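Local atomic coordinates of sialidase B (Streptococcus pneumoniae serotype 4, PDB entry 4XJW), a protein that cleaves terminal sialic acid residues from alpha-2,3-, alpha-2,6- and alpha-2,8-linked oligosaccharides, glycoproteins and glycolipids, as a glycosyl hydrolase family 33 sialidase. Residues D199-N204 / I223-G228; K60-S65 / N141-D146; S541-I546 / V570-P575; Y10-K15 / Y161-S166; N315-A320 / T416-I421. The protein carries 1 engineered substitution. All coordinates share one frame; numbering follows the deposited sequence.

Interaction 1. Residues D199-N204 / I223-G228; sequences DSTQAN and IDARYG. With DMS (dimethyl sulfoxide), chain C.
Tyr227 OH gives a hydrogen bond of 2.7 Å to the backbone oxygen Thr201 O. The oxygen lies at the ring edge, near its plane. The hydroxyl meets the carbonyl from 29° outside the carbonyl plane. Asn238 is a second partner of this hydroxyl. Water 1 bridges Asn204 N and Tyr227 O.

The apolar part centres on Ala203. Ala203 CB sits over one face of the Tyr227 ring, 3.6 Å from the ring centroid and 15° off the normal, a CH-pi contact. Ala203 CB also packs on Ala225 CB at 3.8 Å. CG of Tyr227 stands anti to the carbonyl carbon (chi1 -64°), which brings the ring back against the 199-204 loop.

Bonds inside the loop fix its shape. Thr201 OG1 donates to Asp199 OD1 at 2.7 Å, and Thr201 N gives OD1 a second bond, an Asx turn. Thr201 OG1 in turn accepts from Ala203 N, an ST turn.

The Arg226 side chain leads away from the loop. Arg226 NE and NH2 grip Asp224 OD2 side-on, a salt bridge. Arg226 NH2 also bonds to the dimethyl sulfoxide O at 3.1 Å. NH1 forms a salt bridge with Asp232, the probable proton acceptor. The chemistry implies a division of labour: Tyr227 fastens the loop to the end of strand 219-226, while the Asp224 carboxylate probably helps position the Arg226 guanidinium beside Asp232.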
# COMPACT_ATOMS: atom_id res chain seq x y z
N ASP A 199 12.55 0.54 7.60
CA ASP A 199 13.54 0.17 6.59
C ASP A 199 14.25 1.37 5.97
O ASP A 199 14.09 2.51 6.42
CB ASP A 199 12.94 -0.78 5.53
CG ASP A 199 11.95 -0.10 4.57
OD1 ASP A 199 11.86 1.14 4.55
OD2 ASP A 199 11.29 -0.85 3.80
N SER A 200 15.05 1.11 4.95
CA SER A 200 15.87 2.14 4.30
C SER A 200 15.08 3.32 3.72
O SER A 200 15.66 4.39 3.50
CB SER A 200 16.68 1.51 3.18
OG SER A 200 15.82 0.87 2.26
N THR A 201 13.79 3.14 3.45
CA THR A 201 12.99 4.22 2.89
C THR A 201 12.65 5.28 3.93
O THR A 201 12.44 6.45 3.58
CB THR A 201 11.66 3.74 2.25
OG1 THR A 201 10.75 3.28 3.26
CG2 THR A 201 11.90 2.65 1.22
N GLN A 202 12.61 4.86 5.19
CA GLN A 202 12.15 5.68 6.31
C GLN A 202 10.72 6.21 6.14
O GLN A 202 10.30 7.12 6.85
CB GLN A 202 13.14 6.80 6.62
CG GLN A 202 14.46 6.27 7.17
CD GLN A 202 14.31 5.64 8.56
OE1 GLN A 202 14.34 4.41 8.71
NE2 GLN A 202 14.17 6.48 9.57
N ALA A 203 9.96 5.61 5.23
CA ALA A 203 8.53 5.88 5.22
C ALA A 203 7.85 4.93 6.18
O ALA A 203 8.18 3.75 6.25
CB ALA A 203 7.96 5.70 3.82
N ASN A 204 6.89 5.45 6.92
CA ASN A 204 6.15 4.61 7.84
C ASN A 204 4.97 3.92 7.17
O ASN A 204 4.35 3.04 7.77
CB ASN A 204 5.67 5.44 9.05
CG ASN A 204 5.36 4.59 10.28
OD1 ASN A 204 5.94 3.51 10.48
ND2 ASN A 204 4.44 5.07 11.11
N ILE A 223 6.78 0.27 -5.22
CA ILE A 223 5.81 0.68 -4.21
C ILE A 223 5.86 2.18 -4.02
O ILE A 223 6.89 2.81 -4.30
CB ILE A 223 6.10 -0.05 -2.87
CG1 ILE A 223 4.91 0.03 -1.91
CG2 ILE A 223 7.28 0.54 -2.14
CD1 ILE A 223 4.25 -1.26 -1.68
N ASP A 224 4.74 2.75 -3.59
CA ASP A 224 4.72 4.11 -3.04
C ASP A 224 5.20 4.03 -1.60
O ASP A 224 4.58 3.35 -0.78
CB ASP A 224 3.29 4.64 -2.97
CG ASP A 224 2.75 5.16 -4.30
OD1 ASP A 224 3.16 4.74 -5.40
OD2 ASP A 224 1.82 6.00 -4.22
N ALA A 225 6.31 4.70 -1.30
CA ALA A 225 6.78 4.89 0.06
C ALA A 225 6.10 6.19 0.51
O ALA A 225 6.48 7.27 0.05
CB ALA A 225 8.30 5.02 0.08
N ARG A 226 5.09 6.08 1.36
CA ARG A 226 4.26 7.23 1.69
C ARG A 226 4.60 7.75 3.08
O ARG A 226 4.52 7.02 4.08
CB ARG A 226 2.77 6.88 1.55
CG ARG A 226 2.37 6.46 0.13
CD ARG A 226 0.90 6.72 -0.15
NE ARG A 226 0.57 6.45 -1.55
CZ ARG A 226 -0.65 6.57 -2.06
NH1 ARG A 226 -1.66 6.95 -1.28
NH2 ARG A 226 -0.85 6.31 -3.34
N TYR A 227 5.00 9.02 3.14
CA TYR A 227 5.54 9.56 4.39
C TYR A 227 4.49 10.22 5.28
O TYR A 227 4.57 10.09 6.50
CB TYR A 227 6.71 10.51 4.10
CG TYR A 227 7.87 9.80 3.47
CD1 TYR A 227 7.89 9.55 2.09
CD2 TYR A 227 8.93 9.32 4.24
CE1 TYR A 227 8.94 8.86 1.50
CE2 TYR A 227 9.99 8.62 3.66
CZ TYR A 227 9.99 8.41 2.29
OH TYR A 227 11.02 7.73 1.69
N GLY A 228 3.53 10.90 4.66
CA GLY A 228 2.51 11.67 5.37
C GLY A 228 1.24 10.87 5.58
O GLY A 228 0.15 11.22 5.09
S DMS C . -4.11 5.38 -6.12
O DMS C . -2.80 5.97 -5.70
C1 DMS C . -5.07 5.00 -4.63
C2 DMS C . -5.13 6.75 -6.74
O HOH W 1 6.56 8.34 7.55

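Interaction 2. Residues K60-S65 / N141-D146; sequences KNNYFS and NINGID
Asn143 O is gripped by two side-chain amides, those of Asn62 and Asn54. Asn62 ND2 donates to Asn143 O across the contact at 2.9 Å, with a nearly straight N-H...O angle of 166°. The oxygen lies in the Asn62 amide plane. ND2 also bonds to Gln82, and Asn62 OD1 accepts from Ala81 N, so both ends of this amide are engaged and its rotation is fixed. The Asn143 amide runs alongside in the same direction, with its plane turned 56° from that of Asn62. Its ND2 shares Gln82 OE1 as acceptor.

Next to this polar patch, Ile142 turns both branches to segment 60-65. Ile142 CG2 rests against Asn62 C and CB, 3.8 Å from Asn62 CB. Ile142 CD1 lies 3.6 Å from Tyr63 C and also touches Phe64 CB. Ile142 CG1 is anti to the carbonyl carbon (chi1 -68°), which carries CD1 to Tyr63 and Phe64.

Ile142 to Ile145 form a type II turn, with Gly144 at positive phi. The contact fastens this turn, in the loop before strand 147-150, to segment 60-65, which leads into strand 63-69. Both belong to the N-terminal, concanavalin-like beta-sandwich domain.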
# COMPACT_ATOMS: atom_id res chain seq x y z
N LYS A 60 -18.72 -3.72 37.02
CA LYS A 60 -18.69 -4.21 35.65
C LYS A 60 -17.67 -3.48 34.78
O LYS A 60 -17.30 -3.97 33.72
CB LYS A 60 -20.07 -4.18 35.00
CG LYS A 60 -20.49 -2.81 34.51
CD LYS A 60 -21.83 -2.91 33.80
CE LYS A 60 -22.10 -1.64 33.00
NZ LYS A 60 -21.73 -0.43 33.77
N ASN A 61 -17.22 -2.30 35.22
CA ASN A 61 -16.22 -1.55 34.48
C ASN A 61 -14.82 -1.67 35.07
O ASN A 61 -13.99 -0.77 34.93
CB ASN A 61 -16.63 -0.08 34.35
CG ASN A 61 -17.92 0.09 33.58
OD1 ASN A 61 -18.27 -0.76 32.76
ND2 ASN A 61 -18.63 1.18 33.85
N ASN A 62 -14.56 -2.79 35.73
CA ASN A 62 -13.25 -3.08 36.26
C ASN A 62 -12.72 -4.33 35.59
O ASN A 62 -12.91 -5.44 36.09
CB ASN A 62 -13.30 -3.31 37.77
CG ASN A 62 -13.36 -2.03 38.57
OD1 ASN A 62 -13.93 -1.02 38.12
ND2 ASN A 62 -12.78 -2.05 39.77
N TYR A 63 -12.05 -4.16 34.44
CA TYR A 63 -11.50 -5.30 33.73
C TYR A 63 -10.45 -4.92 32.71
O TYR A 63 -10.36 -3.77 32.27
CB TYR A 63 -12.59 -6.13 33.04
CG TYR A 63 -13.30 -5.43 31.90
CD1 TYR A 63 -14.45 -4.68 32.14
CD2 TYR A 63 -12.86 -5.54 30.59
CE1 TYR A 63 -15.11 -4.05 31.12
CE2 TYR A 63 -13.53 -4.90 29.55
CZ TYR A 63 -14.66 -4.16 29.83
OH TYR A 63 -15.34 -3.52 28.82
N PHE A 64 -9.65 -5.93 32.36
CA PHE A 64 -8.72 -5.88 31.24
C PHE A 64 -9.18 -6.91 30.23
O PHE A 64 -9.58 -8.02 30.59
CB PHE A 64 -7.32 -6.23 31.72
CG PHE A 64 -6.36 -6.52 30.59
CD1 PHE A 64 -5.93 -5.51 29.75
CD2 PHE A 64 -5.87 -7.81 30.39
CE1 PHE A 64 -5.04 -5.76 28.72
CE2 PHE A 64 -4.98 -8.08 29.36
CZ PHE A 64 -4.57 -7.05 28.53
N SER A 65 -9.10 -6.57 28.95
CA SER A 65 -9.45 -7.53 27.93
C SER A 65 -8.57 -7.35 26.71
O SER A 65 -8.13 -6.24 26.41
CB SER A 65 -10.92 -7.38 27.53
OG SER A 65 -11.11 -6.21 26.75
N ASN A 141 -3.43 -4.61 38.74
CA ASN A 141 -3.85 -3.75 39.84
C ASN A 141 -5.23 -3.15 39.64
O ASN A 141 -5.60 -2.17 40.29
CB ASN A 141 -2.82 -2.65 40.12
CG ASN A 141 -2.96 -2.06 41.51
OD1 ASN A 141 -3.24 -2.77 42.48
ND2 ASN A 141 -2.78 -0.75 41.61
N ILE A 142 -6.02 -3.74 38.74
CA ILE A 142 -7.41 -3.34 38.62
C ILE A 142 -8.15 -3.75 39.91
O ILE A 142 -8.05 -4.89 40.35
CB ILE A 142 -8.07 -3.93 37.36
CG1 ILE A 142 -7.45 -3.31 36.11
CG2 ILE A 142 -9.57 -3.72 37.37
CD1 ILE A 142 -7.69 -4.10 34.84
N ASN A 143 -8.84 -2.80 40.52
CA ASN A 143 -9.45 -3.02 41.83
C ASN A 143 -10.40 -4.21 41.85
O ASN A 143 -11.37 -4.26 41.10
CB ASN A 143 -10.19 -1.77 42.30
CG ASN A 143 -10.65 -1.88 43.75
OD1 ASN A 143 -9.96 -2.46 44.59
ND2 ASN A 143 -11.83 -1.35 44.03
N GLY A 144 -10.10 -5.18 42.71
CA GLY A 144 -10.99 -6.31 42.92
C GLY A 144 -11.00 -7.40 41.86
O GLY A 144 -11.93 -8.19 41.81
N ILE A 145 -9.97 -7.45 41.01
CA ILE A 145 -9.86 -8.54 40.05
C ILE A 145 -9.97 -9.89 40.77
O ILE A 145 -9.30 -10.10 41.79
CB ILE A 145 -8.54 -8.47 39.23
CG1 ILE A 145 -8.73 -7.56 38.01
CG2 ILE A 145 -8.13 -9.84 38.76
CD1 ILE A 145 -7.47 -7.45 37.17
N ASP A 146 -10.83 -10.76 40.25
CA ASP A 146 -11.04 -12.08 40.84
C ASP A 146 -11.30 -13.17 39.81
O ASP A 146 -11.59 -14.31 40.17
CB ASP A 146 -12.18 -12.04 41.88
CG ASP A 146 -13.52 -11.57 41.30
OD1 ASP A 146 -13.76 -11.70 40.08
OD2 ASP A 146 -14.35 -11.08 42.09

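Interaction 3. Residues S541-I546 / V570-P575; sequences SYIDGI and VILSTP
The two segments are well separated as backbones. Their nearest CA atoms, Ile546 and Pro575, are 8.6 Å apart, and side chains fill the distance. Segment 570-575 is extended strand, while 541-546 begins as the edge strand 541-542 and runs on past Gly545, whose phi of 118° suits glycine. The contact packs the chain that follows strand 541-542 of one four-stranded antiparallel sheet of the sialidase beta-propeller against strand 569-575 of another.

Leu572 is the shared apolar partner. Its CD1 touches both isoleucines of the other segment. Ile543 CD1 meets Leu572 CD1 tip to tip at 3.8 Å. Ile546 comes across at a slant, and its CD1 lies 3.9 Å from Leu572 CD1. In Ile546 CG1 is anti to the carbonyl carbon (chi1 -60°), which sends CD1 to Leu572 and leaves CG2 for Thr574. Trp600, from strand 597-605, adds to this core by touching Ile543 and Leu572.

Farther along, the buried strand end approaches Arg581, a substrate-binding residue by similarity, through Pro575. Thr574 turns its methyl to Ile546 and keeps its hydroxyl for polar partners, among them Gln548. Thr574 CG2 meets Ile546 CG2 at 4.0 Å, and Thr574 OG1 gives a hydrogen bond of 2.7 Å to Pro575 O.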
# COMPACT_ATOMS: atom_id res chain seq x y z
N SER A 541 -16.71 -4.69 -22.65
CA SER A 541 -17.59 -5.70 -22.07
C SER A 541 -17.35 -5.77 -20.56
O SER A 541 -16.43 -5.12 -20.05
CB SER A 541 -17.31 -7.06 -22.69
OG SER A 541 -17.66 -7.07 -24.06
N TYR A 542 -18.16 -6.55 -19.87
CA TYR A 542 -18.06 -6.68 -18.42
C TYR A 542 -18.02 -8.13 -17.99
O TYR A 542 -18.59 -9.00 -18.63
CB TYR A 542 -19.21 -5.95 -17.72
CG TYR A 542 -19.25 -4.48 -18.05
CD1 TYR A 542 -18.56 -3.55 -17.29
CD2 TYR A 542 -19.99 -4.02 -19.14
CE1 TYR A 542 -18.59 -2.21 -17.60
CE2 TYR A 542 -20.03 -2.69 -19.45
CZ TYR A 542 -19.33 -1.78 -18.68
OH TYR A 542 -19.37 -0.45 -18.99
N ILE A 543 -17.32 -8.38 -16.89
CA ILE A 543 -17.30 -9.69 -16.27
C ILE A 543 -18.49 -9.78 -15.33
O ILE A 543 -18.63 -8.98 -14.41
CB ILE A 543 -15.97 -9.89 -15.50
CG1 ILE A 543 -14.79 -9.80 -16.47
CG2 ILE A 543 -15.96 -11.19 -14.71
CD1 ILE A 543 -13.43 -9.81 -15.79
N ASP A 544 -19.38 -10.73 -15.60
CA ASP A 544 -20.39 -11.11 -14.62
C ASP A 544 -19.71 -12.17 -13.77
O ASP A 544 -18.99 -13.03 -14.30
CB ASP A 544 -21.64 -11.68 -15.30
CG ASP A 544 -22.26 -10.74 -16.32
OD1 ASP A 544 -22.23 -9.51 -16.11
OD2 ASP A 544 -22.77 -11.24 -17.35
N GLY A 545 -19.90 -12.10 -12.46
CA GLY A 545 -19.36 -13.12 -11.59
C GLY A 545 -18.35 -12.64 -10.57
O GLY A 545 -17.98 -13.38 -9.65
N ILE A 546 -17.87 -11.41 -10.75
CA ILE A 546 -17.00 -10.77 -9.77
C ILE A 546 -17.68 -9.48 -9.36
O ILE A 546 -18.12 -8.73 -10.22
CB ILE A 546 -15.61 -10.45 -10.34
CG1 ILE A 546 -14.91 -11.74 -10.79
CG2 ILE A 546 -14.74 -9.74 -9.28
CD1 ILE A 546 -13.56 -11.50 -11.41
N VAL A 570 -5.84 -17.30 -17.47
CA VAL A 570 -5.62 -15.95 -16.99
C VAL A 570 -5.94 -15.93 -15.50
O VAL A 570 -6.85 -16.63 -15.06
CB VAL A 570 -6.52 -14.97 -17.76
CG1 VAL A 570 -6.58 -13.60 -17.09
CG2 VAL A 570 -6.03 -14.86 -19.18
N ILE A 571 -5.17 -15.18 -14.72
CA ILE A 571 -5.47 -15.06 -13.29
C ILE A 571 -5.68 -13.59 -12.92
O ILE A 571 -4.86 -12.73 -13.26
CB ILE A 571 -4.38 -15.69 -12.41
CG1 ILE A 571 -4.14 -17.14 -12.85
CG2 ILE A 571 -4.78 -15.62 -10.94
CD1 ILE A 571 -2.95 -17.79 -12.18
N LEU A 572 -6.81 -13.30 -12.27
CA LEU A 572 -7.12 -11.96 -11.80
C LEU A 572 -7.00 -11.90 -10.28
O LEU A 572 -7.31 -12.87 -9.59
CB LEU A 572 -8.56 -11.60 -12.20
CG LEU A 572 -8.99 -11.57 -13.66
CD1 LEU A 572 -10.42 -11.03 -13.73
CD2 LEU A 572 -8.07 -10.71 -14.51
N SER A 573 -6.56 -10.76 -9.76
CA SER A 573 -6.54 -10.50 -8.32
C SER A 573 -7.35 -9.24 -8.03
O SER A 573 -7.11 -8.21 -8.65
CB SER A 573 -5.09 -10.30 -7.86
OG SER A 573 -5.03 -9.70 -6.59
N THR A 574 -8.28 -9.33 -7.08
CA THR A 574 -9.21 -8.24 -6.79
C THR A 574 -9.97 -8.57 -5.53
O THR A 574 -10.16 -9.74 -5.21
CB THR A 574 -10.22 -8.07 -7.96
OG1 THR A 574 -11.21 -7.09 -7.61
CG2 THR A 574 -10.91 -9.39 -8.27
N PRO A 575 -10.43 -7.53 -4.80
CA PRO A 575 -11.50 -7.79 -3.84
C PRO A 575 -12.73 -8.31 -4.58
O PRO A 575 -13.00 -7.90 -5.72
CB PRO A 575 -11.78 -6.41 -3.25
CG PRO A 575 -11.35 -5.45 -4.34
CD PRO A 575 -10.09 -6.10 -4.88

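Interaction 4. Residues Y10-K15 / Y161-S166; sequences YQLNNK and YLAKGS
Leu12 and Gly165 form a hydrogen-bonded antiparallel pair at the end of strand 5-13, in the N-terminal beta-sandwich domain. Leu12 N donates to Gly165 O at 2.8 Å, and Gly165 N returns a bond to Leu12 O at 3.0 Å. Asn14 N continues the pairing to Ala163 O. At Gly165 the 161-166 segment turns a corner.

Leu12 CD1 packs on Ala163 CB at 4.2 Å, and Ile17 and Ile167 also touch Leu12. Asn13 and Lys164 project on the other face. Beyond the paired residues, Leu162 CD2 lies 3.5 Å from Lys15 N.

Farther out, Asn44 bonds to both Asn14 OD1 and Leu162 O and links the two segments there. Water 4 links Lys15 N with Ala163 O. The Lys164 chain bends at chi2 (61°) and slants across Asn13. Lys164 NZ thereby reaches Asn13 OD1 at 2.6 Å, in the carbonyl plane and on a lone pair.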
# COMPACT_ATOMS: atom_id res chain seq x y z
N TYR A 10 -7.03 -24.77 23.74
CA TYR A 10 -8.32 -24.31 24.23
C TYR A 10 -9.27 -24.07 23.07
O TYR A 10 -9.00 -23.25 22.19
CB TYR A 10 -8.19 -23.01 25.03
CG TYR A 10 -7.39 -23.12 26.31
CD1 TYR A 10 -7.96 -23.65 27.47
CD2 TYR A 10 -6.08 -22.67 26.37
CE1 TYR A 10 -7.23 -23.74 28.64
CE2 TYR A 10 -5.35 -22.75 27.54
CZ TYR A 10 -5.93 -23.29 28.67
OH TYR A 10 -5.20 -23.37 29.83
N GLN A 11 -10.39 -24.78 23.06
CA GLN A 11 -11.43 -24.54 22.08
C GLN A 11 -12.38 -23.49 22.63
O GLN A 11 -12.96 -23.67 23.70
CB GLN A 11 -12.18 -25.83 21.77
CG GLN A 11 -11.28 -26.93 21.24
CD GLN A 11 -10.56 -26.49 19.97
OE1 GLN A 11 -11.19 -26.05 19.01
NE2 GLN A 11 -9.24 -26.59 19.98
N LEU A 12 -12.51 -22.39 21.90
CA LEU A 12 -13.44 -21.34 22.27
C LEU A 12 -14.70 -21.52 21.43
O LEU A 12 -14.75 -21.13 20.26
CB LEU A 12 -12.82 -19.95 22.04
CG LEU A 12 -11.43 -19.73 22.65
CD1 LEU A 12 -10.93 -18.34 22.35
CD2 LEU A 12 -11.43 -19.97 24.15
N ASN A 13 -15.72 -22.14 22.02
CA ASN A 13 -16.97 -22.35 21.32
C ASN A 13 -18.12 -21.64 22.01
O ASN A 13 -18.99 -22.28 22.59
CB ASN A 13 -17.27 -23.84 21.18
CG ASN A 13 -16.25 -24.57 20.33
OD1 ASN A 13 -16.14 -24.34 19.13
ND2 ASN A 13 -15.49 -25.47 20.96
N ASN A 14 -18.10 -20.31 21.92
CA ASN A 14 -19.09 -19.45 22.58
C ASN A 14 -19.37 -19.87 24.02
O ASN A 14 -20.51 -20.01 24.44
CB ASN A 14 -20.37 -19.35 21.75
CG ASN A 14 -20.13 -18.70 20.41
OD1 ASN A 14 -19.86 -17.50 20.33
ND2 ASN A 14 -20.20 -19.48 19.34
N LYS A 15 -18.29 -20.10 24.76
CA LYS A 15 -18.37 -20.48 26.16
C LYS A 15 -17.06 -20.18 26.86
O LYS A 15 -16.01 -20.71 26.48
CB LYS A 15 -18.70 -21.97 26.28
CG LYS A 15 -18.72 -22.50 27.70
CD LYS A 15 -19.07 -23.98 27.71
CE LYS A 15 -19.28 -24.49 29.12
NZ LYS A 15 -19.87 -25.86 29.09
N TYR A 161 -18.85 -10.77 25.42
CA TYR A 161 -17.92 -10.86 24.30
C TYR A 161 -17.46 -12.29 24.02
O TYR A 161 -16.27 -12.55 23.80
CB TYR A 161 -16.71 -9.95 24.54
CG TYR A 161 -17.09 -8.57 25.02
CD1 TYR A 161 -18.01 -7.80 24.31
CD2 TYR A 161 -16.56 -8.04 26.19
CE1 TYR A 161 -18.38 -6.55 24.74
CE2 TYR A 161 -16.92 -6.78 26.63
CZ TYR A 161 -17.83 -6.04 25.91
OH TYR A 161 -18.21 -4.79 26.33
N LEU A 162 -18.42 -13.22 24.02
CA LEU A 162 -18.14 -14.63 23.75
C LEU A 162 -17.41 -14.83 22.42
O LEU A 162 -17.75 -14.21 21.42
CB LEU A 162 -19.44 -15.45 23.76
CG LEU A 162 -19.98 -15.85 25.13
CD1 LEU A 162 -21.36 -16.46 24.97
CD2 LEU A 162 -19.03 -16.83 25.81
N ALA A 163 -16.41 -15.70 22.44
CA ALA A 163 -15.56 -15.92 21.28
C ALA A 163 -15.72 -17.27 20.59
O ALA A 163 -15.96 -18.29 21.25
CB ALA A 163 -14.11 -15.69 21.65
N LYS A 164 -15.56 -17.27 19.27
CA LYS A 164 -15.44 -18.48 18.48
C LYS A 164 -14.04 -18.52 17.89
O LYS A 164 -13.66 -17.62 17.15
CB LYS A 164 -16.47 -18.48 17.35
CG LYS A 164 -16.43 -19.71 16.47
CD LYS A 164 -16.72 -20.98 17.26
CE LYS A 164 -16.94 -22.17 16.33
NZ LYS A 164 -17.43 -23.36 17.07
N GLY A 165 -13.28 -19.57 18.19
CA GLY A 165 -11.91 -19.69 17.74
C GLY A 165 -11.18 -20.67 18.62
O GLY A 165 -11.82 -21.48 19.29
N SER A 166 -9.85 -20.61 18.64
CA SER A 166 -9.09 -21.47 19.52
C SER A 166 -7.81 -20.80 19.96
O SER A 166 -7.19 -20.05 19.20
CB SER A 166 -8.78 -22.82 18.86
OG SER A 166 -7.93 -22.67 17.75
O HOH W 2 -13.30 -23.85 18.43
O HOH W 3 -20.09 -22.86 19.00
O HOH W 4 -15.91 -18.64 23.89

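Interaction 5. Residues N315-A320 / T416-I421; sequences NNANKA and TPTNYI
The two segments come closest at Ala317 and Thr418, with CA atoms 4.2 Å apart, where a loop meets an inverse gamma turn centred on Pro417. Asn318 N donates to Pro417 O at 3.1 Å. The bond is almost straight, 174° at the hydrogen. Water 5 also donates to Pro417 O and bridges it to Asn316 O.

Thr418 OG1 answers with a hydrogen bond to Asn318 O at 2.7 Å. The hydroxyl comes in 32° outside the carbonyl plane. Its place anti to the backbone N (chi1 -169°) turns it to this carbonyl. Asn318 is thus held at both its N-H and its C=O. Its side chain serves its own loop: Asn318 OD1 accepts from Ala320 N at 2.9 Å, an Asx turn, while Asn318 CB lies 3.6 Å from Pro417 O.

Ala317 CB presses on the backbone of Thr418 and on Asn419 OD1, at 3.7 Å from the latter. The Asn419 amide is held by Asn448 and Gly449. Asn419 N is buried here without a polar partner. Lys319 NZ folds back to Ala317 O at 2.8 Å and also binds Asn314 O.

Tyr420 OH joins Thr418 N on Thr416 O and steadies the turn. The contact lies where the loop after strand 301-308 meets the entry to strand 420-426. Strands 301-308 and 420-426 are neighbours in one mixed sheet, with Tyr451 of strand 451-459 alongside the contact.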
# COMPACT_ATOMS: atom_id res chain seq x y z
N ASN A 315 -6.74 16.12 -6.94
CA ASN A 315 -7.86 17.01 -6.70
C ASN A 315 -7.62 18.47 -7.10
O ASN A 315 -8.57 19.17 -7.45
CB ASN A 315 -8.33 16.92 -5.25
CG ASN A 315 -7.64 17.92 -4.35
OD1 ASN A 315 -6.41 17.90 -4.21
ND2 ASN A 315 -8.42 18.80 -3.74
N ASN A 316 -6.37 18.92 -7.08
CA ASN A 316 -6.09 20.33 -7.40
C ASN A 316 -5.20 20.56 -8.62
O ASN A 316 -4.82 21.69 -8.91
CB ASN A 316 -5.54 21.06 -6.17
CG ASN A 316 -4.20 20.51 -5.71
OD1 ASN A 316 -3.76 19.46 -6.16
ND2 ASN A 316 -3.55 21.23 -4.81
N ALA A 317 -4.87 19.48 -9.33
CA ALA A 317 -4.05 19.58 -10.53
C ALA A 317 -4.83 20.31 -11.63
O ALA A 317 -6.01 20.01 -11.85
CB ALA A 317 -3.64 18.20 -11.01
N ASN A 318 -4.17 21.24 -12.31
CA ASN A 318 -4.80 21.97 -13.41
C ASN A 318 -5.14 21.02 -14.56
O ASN A 318 -4.24 20.53 -15.25
CB ASN A 318 -3.85 23.07 -13.91
CG ASN A 318 -4.52 24.03 -14.89
OD1 ASN A 318 -5.49 23.69 -15.57
ND2 ASN A 318 -3.99 25.24 -14.97
N LYS A 319 -6.43 20.78 -14.76
CA LYS A 319 -6.88 19.80 -15.75
C LYS A 319 -6.77 20.30 -17.18
O LYS A 319 -6.85 19.52 -18.12
CB LYS A 319 -8.33 19.39 -15.46
CG LYS A 319 -8.56 18.81 -14.07
CD LYS A 319 -7.68 17.59 -13.84
CE LYS A 319 -7.98 16.94 -12.50
NZ LYS A 319 -7.71 17.86 -11.36
N ALA A 320 -6.59 21.61 -17.34
CA ALA A 320 -6.60 22.23 -18.68
C ALA A 320 -5.23 22.74 -19.12
O ALA A 320 -5.14 23.65 -19.96
CB ALA A 320 -7.62 23.36 -18.72
N THR A 416 4.27 24.06 -14.20
CA THR A 416 2.83 24.16 -14.10
C THR A 416 2.30 23.22 -13.01
O THR A 416 2.74 22.07 -12.94
CB THR A 416 2.18 23.80 -15.45
OG1 THR A 416 2.65 24.69 -16.47
CG2 THR A 416 0.68 23.85 -15.38
N PRO A 417 1.41 23.71 -12.14
CA PRO A 417 0.85 22.89 -11.06
C PRO A 417 -0.16 21.90 -11.60
O PRO A 417 -1.36 22.06 -11.44
CB PRO A 417 0.15 23.91 -10.16
CG PRO A 417 -0.21 25.03 -11.11
CD PRO A 417 0.96 25.11 -12.05
N THR A 418 0.34 20.86 -12.27
CA THR A 418 -0.52 19.83 -12.82
C THR A 418 0.21 18.51 -12.68
O THR A 418 1.34 18.49 -12.20
CB THR A 418 -0.85 20.12 -14.31
OG1 THR A 418 -1.90 19.24 -14.76
CG2 THR A 418 0.38 19.97 -15.19
N ASN A 419 -0.41 17.41 -13.09
CA ASN A 419 0.24 16.10 -12.98
C ASN A 419 0.98 15.71 -14.26
O ASN A 419 0.55 16.02 -15.37
CB ASN A 419 -0.78 15.02 -12.64
CG ASN A 419 -1.91 14.97 -13.64
OD1 ASN A 419 -2.72 15.89 -13.71
ND2 ASN A 419 -1.97 13.89 -14.43
N TYR A 420 2.10 15.00 -14.08
CA TYR A 420 2.94 14.56 -15.19
C TYR A 420 3.19 13.06 -15.09
O TYR A 420 2.90 12.45 -14.06
CB TYR A 420 4.29 15.28 -15.19
CG TYR A 420 4.20 16.79 -15.21
CD1 TYR A 420 3.93 17.51 -14.05
CD2 TYR A 420 4.41 17.50 -16.39
CE1 TYR A 420 3.86 18.89 -14.06
CE2 TYR A 420 4.34 18.88 -16.41
CZ TYR A 420 4.06 19.56 -15.25
OH TYR A 420 3.99 20.94 -15.28
N ILE A 421 3.74 12.47 -16.15
CA ILE A 421 4.25 11.10 -16.08
C ILE A 421 5.74 11.15 -16.34
O ILE A 421 6.18 11.83 -17.26
CB ILE A 421 3.59 10.17 -17.13
CG1 ILE A 421 2.09 10.06 -16.87
CG2 ILE A 421 4.20 8.77 -17.09
CD1 ILE A 421 1.35 9.16 -17.86
O HOH W 5 -3.25 23.50 -9.96

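How the interactions relate
Interactions 2 and 4 both lie in the N-terminal domain and touch through Tyr63 and Tyr161, whose OH atoms are 4.0 Å apart. Interaction 4 is partly exposed and relies on strand pairing and waters, while interaction 2 is buried and mixes a hydrogen bond from an asparagine amide with isoleucine packing. The other three belong to the catalytic part of the chain. Interaction 3 is buried and apolar between its segments. Interaction 1, also buried, combines a tyrosine hydrogen bond and CH-pi contact with charges near the probable proton acceptor. Interaction 5 is partly buried and chiefly polar, about 24 Å from interaction 1 between centres. Interactions 2 and 5 stand on opposite sides of the chain's centre.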